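PDB 6W5G: BAT-2 beta-lactamase from Bacillus atrophaeus, which hydrolyses the beta-lactam ring of antibiotics as a class D serine beta-lactamase, probably conferring antibiotic resistance. Local coordinates for residues Ala83-Gly86 against Leu87-Ala91; Lys252-Thr255 against Thr256-Lys260. All coordinates share one frame; numbering follows the deposited sequence.

Contact 1. Residues Ala83-Gly86 against Leu87-Ala91; sequences ALIG and LQVKA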
ATOM      1  N   ALA A  83      -4.981   6.845  -5.743  1.00  8.80           N
ATOM      2  CA  ALA A  83      -5.882   6.317  -6.767  1.00  9.30           C
ATOM      3  C   ALA A  83      -7.345   6.512  -6.377  1.00  9.68           C
ATOM      4  O   ALA A  83      -8.177   6.867  -7.222  1.00 10.37           O
ATOM      5  CB  ALA A  83      -5.583   4.839  -7.026  1.00  9.82           C
ATOM      6  N   LEU A  84      -7.685   6.271  -5.107  1.00  8.81           N
ATOM      7  CA  LEU A  84      -9.065   6.471  -4.664  1.00  9.22           C
ATOM      8  C   LEU A  84      -9.499   7.915  -4.875  1.00 10.16           C
ATOM      9  O   LEU A  84     -10.576   8.183  -5.429  1.00 10.99           O
ATOM     10  CB  LEU A  84      -9.197   6.103  -3.185  1.00  9.58           C
ATOM     11  CG  LEU A  84      -9.051   4.628  -2.811  1.00  9.44           C
ATOM     12  CD1 LEU A  84      -8.846   4.498  -1.303  1.00 10.13           C
ATOM     13  CD2 LEU A  84     -10.262   3.835  -3.257  1.00 10.04           C
ATOM     14  N   ILE A  85      -8.654   8.857  -4.454  1.00 10.80           N
ATOM     15  CA  ILE A  85      -8.970  10.276  -4.578  1.00 10.21           C
ATOM     16  C   ILE A  85      -9.043  10.680  -6.045  1.00 10.47           C
ATOM     17  O   ILE A  85      -9.970  11.379  -6.467  1.00 10.50           O
ATOM     18  CB  ILE A  85      -7.942  11.119  -3.802  1.00 10.43           C
ATOM     19  CG1 ILE A  85      -8.028  10.830  -2.297  1.00 10.80           C
ATOM     20  CG2 ILE A  85      -8.143  12.612  -4.083  1.00 11.97           C
ATOM     21  CD1 ILE A  85      -6.793  11.262  -1.525  1.00 11.91           C
ATOM     22  N   GLY A  86      -8.062  10.246  -6.842  1.00 10.25           N
ATOM     23  CA  GLY A  86      -8.042  10.622  -8.248  1.00  9.50           C
ATOM     24  C   GLY A  86      -9.250  10.120  -9.016  1.00  9.46           C
ATOM     25  O   GLY A  86      -9.807  10.836  -9.858  1.00 10.43           O
ATOM     26  N   LEU A  87      -9.676   8.884  -8.742  1.00  8.89           N
ATOM     27  CA  LEU A  87     -10.909   8.401  -9.352  1.00  9.84           C
ATOM     28  C   LEU A  87     -12.112   9.170  -8.833  1.00 10.30           C
ATOM     29  O   LEU A  87     -12.995   9.549  -9.611  1.00 10.72           O
ATOM     30  CB  LEU A  87     -11.084   6.913  -9.083  1.00  9.57           C
ATOM     31  CG  LEU A  87     -10.112   6.014  -9.839  1.00  9.70           C
ATOM     32  CD1 LEU A  87     -10.120   4.634  -9.241  1.00  9.94           C
ATOM     33  CD2 LEU A  87     -10.497   5.951 -11.309  1.00 10.04           C
ATOM     34  N   GLN A  88     -12.145   9.441  -7.526  1.00 10.32           N
ATOM     35  CA  GLN A  88     -13.315  10.080  -6.930  1.00 11.30           C
ATOM     36  C   GLN A  88     -13.541  11.483  -7.485  1.00 11.80           C
ATOM     37  O   GLN A  88     -14.685  11.886  -7.732  1.00 13.77           O
ATOM     38  CB  GLN A  88     -13.181  10.114  -5.402  1.00 10.85           C
ATOM     39  CG  GLN A  88     -14.476  10.554  -4.713  1.00 11.17           C
ATOM     40  CD  GLN A  88     -15.602   9.558  -4.928  1.00 13.12           C
ATOM     41  OE1 GLN A  88     -15.660   8.524  -4.264  1.00 14.32           O
ATOM     42  NE2 GLN A  88     -16.503   9.864  -5.856  1.00 13.79           N
ATOM     43  N   VAL A  89     -12.462  12.250  -7.687  1.00 12.08           N
ATOM     44  CA  VAL A  89     -12.599  13.611  -8.197  1.00 12.24           C
ATOM     45  C   VAL A  89     -12.534  13.666  -9.714  1.00 12.43           C
ATOM     46  O   VAL A  89     -12.555  14.764 -10.285  1.00 14.23           O
ATOM     47  CB  VAL A  89     -11.586  14.585  -7.552  1.00 13.27           C
ATOM     48  CG1 VAL A  89     -11.655  14.505  -6.017  1.00 14.08           C
ATOM     49  CG2 VAL A  89     -10.170  14.297  -8.059  1.00 14.17           C
ATOM     50  N   LYS A  90     -12.444  12.514 -10.381  1.00 12.00           N
ATOM     51  CA  LYS A  90     -12.425  12.421 -11.840  1.00 12.56           C
ATOM     52  C   LYS A  90     -11.161  13.017 -12.449  1.00 12.42           C
ATOM     53  O   LYS A  90     -11.165  13.448 -13.608  1.00 13.99           O
ATOM     54  CB  LYS A  90     -13.700  12.969 -12.494  1.00 14.43           C
ATOM     55  CG  LYS A  90     -14.964  12.265 -12.024  1.00 18.16           C
ATOM     56  CD  LYS A  90     -16.214  12.899 -12.600  1.00 21.48           C
ATOM     57  CE  LYS A  90     -17.458  12.316 -11.948  1.00 24.74           C
ATOM     58  NZ  LYS A  90     -17.536  10.833 -12.124  1.00 27.19           N
ATOM     59  N   ALA A  91     -10.066  13.015 -11.681  1.00 11.09           N
ATOM     60  CA  ALA A  91      -8.769  13.336 -12.266  1.00 11.67           C
ATOM     61  C   ALA A  91      -8.350  12.264 -13.263  1.00 11.48           C
ATOM     62  O   ALA A  91      -7.654  12.557 -14.245  1.00 13.00           O
ATOM     63  CB  ALA A  91      -7.716  13.511 -11.173  1.00 12.24           C
TER
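The flat groups that meet between Ala83-Gly86 and Leu87-Ala91 are peptide carbonyls, with apolar branches set against their oxygens. Leu87 N reaches Ala83 O at 2.9 Å from 27° outside the carbonyl plane, and Leu87 CG comes to 3.4 Å from the same Ala83 O. That placement follows from chi1 of -71°, which turns CG away from the carbonyl carbon of Leu87 and lays the branch beside its backbone N. Gln88 N likewise approaches Leu84 O out of plane, by 23°, and Gln88 CB lies 3.2 Å from that oxygen. The amide end of Gln88 bends off at chi2, and its OE1 accepts a hydrogen bond from Asp190 N. One residue further, Val89 N closes on Ile85 O almost in line with the carbonyl bond, while CG2 of Val89 sits 3.3 Å from that Ile85 O. The side chains of this pair meet only loosely, Ile85 CG2 to Val89 CG1 at 4.4 Å. Beyond this the helix ends in a Schellman motif. Lys90 takes positive phi, its N bonds back to Leu87 O, and Ala91 N makes a weak, bent bond of 2.9 Å to Gly86 O. Around this last stretch of helix 81-88, with carboxylated Lys79 shortly before it in the chain, Val197 of helix 191-200 meets Leu84 and Leu87, Trp144 of helix 138-147 meets Ile85 and Val89, and Ile136 of helix 126-136 reaches Ala91.

Contact 2. Residues Lys252-Thr255 against Thr256-Lys260; sequences KNIT and TDILK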
ATOM      1  N   LYS A 252       7.854  -7.239   0.844  1.00 10.15           N
ATOM      2  CA  LYS A 252       6.876  -8.142   0.254  1.00 11.03           C
ATOM      3  C   LYS A 252       7.278  -9.593   0.475  1.00 10.03           C
ATOM      4  O   LYS A 252       6.431 -10.433   0.808  1.00 11.00           O
ATOM      5  CB  LYS A 252       6.713  -7.838  -1.237  1.00 10.80           C
ATOM      6  CG  LYS A 252       5.701  -8.745  -1.927  1.00 13.05           C
ATOM      7  CD  LYS A 252       5.546  -8.412  -3.392  1.00 14.51           C
ATOM      8  CE  LYS A 252       4.760  -9.518  -4.089  1.00 17.80           C
ATOM      9  NZ  LYS A 252       4.534  -9.258  -5.537  1.00 21.49           N
ATOM     10  N   ASN A 253       8.569  -9.904   0.302  1.00  9.90           N
ATOM     11  CA  ASN A 253       9.027 -11.282   0.454  1.00 10.42           C
ATOM     12  C   ASN A 253       8.901 -11.753   1.899  1.00 11.10           C
ATOM     13  O   ASN A 253       8.557 -12.914   2.149  1.00 11.06           O
ATOM     14  CB  ASN A 253      10.470 -11.410  -0.041  1.00 11.92           C
ATOM     15  CG  ASN A 253      10.586 -11.264  -1.550  1.00 14.46           C
ATOM     16  OD1 ASN A 253       9.593 -11.365  -2.277  1.00 16.58           O
ATOM     17  ND2 ASN A 253      11.804 -11.024  -2.029  1.00 16.32           N
ATOM     18  N   ILE A 254       9.175 -10.870   2.864  1.00 10.02           N
ATOM     19  CA  ILE A 254       8.919 -11.201   4.265  1.00 10.67           C
ATOM     20  C   ILE A 254       7.448 -11.532   4.455  1.00 10.34           C
ATOM     21  O   ILE A 254       7.094 -12.529   5.102  1.00 10.53           O
ATOM     22  CB  ILE A 254       9.356 -10.042   5.181  1.00 11.18           C
ATOM     23  CG1 ILE A 254      10.880  -9.928   5.223  1.00 11.64           C
ATOM     24  CG2 ILE A 254       8.787 -10.222   6.592  1.00 11.83           C
ATOM     25  CD1 ILE A 254      11.378  -8.622   5.781  1.00 13.63           C
ATOM     26  N   THR A 255       6.566 -10.707   3.871  1.00 10.18           N
ATOM     27  CA  THR A 255       5.127 -10.899   4.028  1.00 10.18           C
ATOM     28  C   THR A 255       4.688 -12.230   3.444  1.00 10.01           C
ATOM     29  O   THR A 255       3.992 -13.011   4.106  1.00 10.22           O
ATOM     30  CB  THR A 255       4.356  -9.771   3.345  1.00  9.66           C
ATOM     31  OG1 THR A 255       4.805  -8.506   3.836  1.00 10.63           O
ATOM     32  CG2 THR A 255       2.871  -9.908   3.648  1.00  9.28           C
ATOM     33  N   THR A 256       5.083 -12.506   2.199  1.00 10.29           N
ATOM     34  CA  THR A 256       4.649 -13.759   1.589  1.00 10.02           C
ATOM     35  C   THR A 256       5.246 -14.969   2.301  1.00 10.57           C
ATOM     36  O   THR A 256       4.575 -15.999   2.407  1.00 10.87           O
ATOM     37  CB  THR A 256       4.888 -13.773   0.073  1.00 11.50           C
ATOM     38  OG1 THR A 256       6.281 -13.571  -0.221  1.00 11.80           O
ATOM     39  CG2 THR A 256       4.066 -12.674  -0.588  1.00 12.10           C
ATOM     40  N   ASP A 257       6.479 -14.859   2.814  1.00 10.26           N
ATOM     41  CA  ASP A 257       7.047 -15.957   3.597  1.00 11.04           C
ATOM     42  C   ASP A 257       6.183 -16.255   4.820  1.00 10.42           C
ATOM     43  O   ASP A 257       5.925 -17.421   5.140  1.00 11.81           O
ATOM     44  CB  ASP A 257       8.477 -15.624   4.039  1.00 13.29           C
ATOM     45  CG  ASP A 257       9.511 -15.856   2.938  1.00 15.27           C
ATOM     46  OD1 ASP A 257       9.157 -16.426   1.882  1.00 15.86           O
ATOM     47  OD2 ASP A 257      10.688 -15.459   3.126  1.00 17.03           O
ATOM     48  N   ILE A 258       5.719 -15.208   5.509  1.00 10.60           N
ATOM     49  CA  ILE A 258       4.871 -15.400   6.685  1.00  9.89           C
ATOM     50  C   ILE A 258       3.533 -16.010   6.281  1.00 10.73           C
ATOM     51  O   ILE A 258       3.043 -16.952   6.916  1.00 10.73           O
ATOM     52  CB  ILE A 258       4.684 -14.067   7.435  1.00 10.11           C
ATOM     53  CG1 ILE A 258       6.005 -13.619   8.062  1.00 11.92           C
ATOM     54  CG2 ILE A 258       3.598 -14.205   8.503  1.00 11.32           C
ATOM     55  CD1 ILE A 258       6.018 -12.143   8.456  1.00 11.40           C
ATOM     56  N   LEU A 259       2.912 -15.469   5.227  1.00 10.69           N
ATOM     57  CA  LEU A 259       1.603 -15.974   4.811  1.00 11.39           C
ATOM     58  C   LEU A 259       1.682 -17.413   4.312  1.00 11.96           C
ATOM     59  O   LEU A 259       0.731 -18.184   4.496  1.00 12.60           O
ATOM     60  CB  LEU A 259       0.991 -15.062   3.748  1.00 10.93           C
ATOM     61  CG  LEU A 259       0.721 -13.620   4.197  1.00 11.32           C
ATOM     62  CD1 LEU A 259       0.221 -12.785   3.023  1.00 11.12           C
ATOM     63  CD2 LEU A 259      -0.271 -13.557   5.352  1.00 12.18           C
ATOM     64  N   LYS A 260       2.798 -17.789   3.682  1.00 11.99           N
ATOM     65  CA  LYS A 260       3.001 -19.185   3.294  1.00 11.94           C
ATOM     66  C   LYS A 260       3.186 -20.073   4.518  1.00 12.53           C
ATOM     67  O   LYS A 260       2.619 -21.175   4.582  1.00 12.68           O
ATOM     68  CB  LYS A 260       4.220 -19.322   2.379  1.00 12.05           C
ATOM     69  CG  LYS A 260       4.041 -18.736   0.997  1.00 12.11           C
ATOM     70  CD  LYS A 260       5.376 -18.655   0.280  1.00 11.77           C
ATOM     71  CE  LYS A 260       5.231 -18.062  -1.118  1.00 12.94           C
ATOM     72  NZ  LYS A 260       6.531 -18.034  -1.864  1.00 13.18           N
TER
HETATM   73  O   HOH W   1       6.982 -12.250  -2.501  1.00 17.26           O
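Lys252-Thr255 and Thr256-Lys260 are successive turns of one regular helix, joined by four i to i+4 backbone bonds, from Thr256 N to Lys252 O at 2.8 Å through to Leu259 N to Thr255 O. This is helix 248-261, the C-terminal helix packed on the antiparallel sheet of the serine beta-lactamase and penicillin-binding protein fold. Ile254 and Ile258 lie alongside each other, and CG2 of Ile254 touches CD1 of Ile258 at 3.9 Å; Phe42 and Phe43 continue that apolar side. A second pair faces the sheet: Thr255 CG2 meets Leu259 CD1 at 4.0 Å, next to Phe240. The methyl is there because the Thr255 hydroxyl turns beside its own backbone N, where it bonds to Ala251 O and Thr242 OG1. Lys252 runs out fully extended to Gln203 OE1. On the outer side, the carboxylate carbon CG of Asp257 comes to 3.2 Å from Asn253 O, the oxygen that accepts Asp257 N from 30° off the carbonyl plane. Thr256 holds its hydroxyl in the crowded position between backbone N and carbonyl carbon (chi1 58°), with OG1 3.3 Å from Lys252 O and 3.4 Å from Asn253 O, at most weak bonds. A water completes the group, 2.7 Å from Thr256 OG1 and donating to Asn253 OD1 at 2.8 Å.

How the contacts relate
Contacts 1 and 2 are both local contacts along one helix, the first running past its end, yet they lie on opposite sides of the chain's centre, with centres 31 Å apart and nearest atoms about 17 Å apart. Contact 1 is the partly buried C-terminal end of a helix set among other helices, in the mainly helical part of the molecule. Contact 2 is more buried, within the body of a helix and nearly to its C-terminal end, laid against the sheet. Chemistry follows place: 83-91 relies on backbone bonds and apolar packing, with one glutamine amide held from outside, whereas 252-260 adds threonine hydroxyls, a bridging water and a lysine reaching toward the edge strand 202-205.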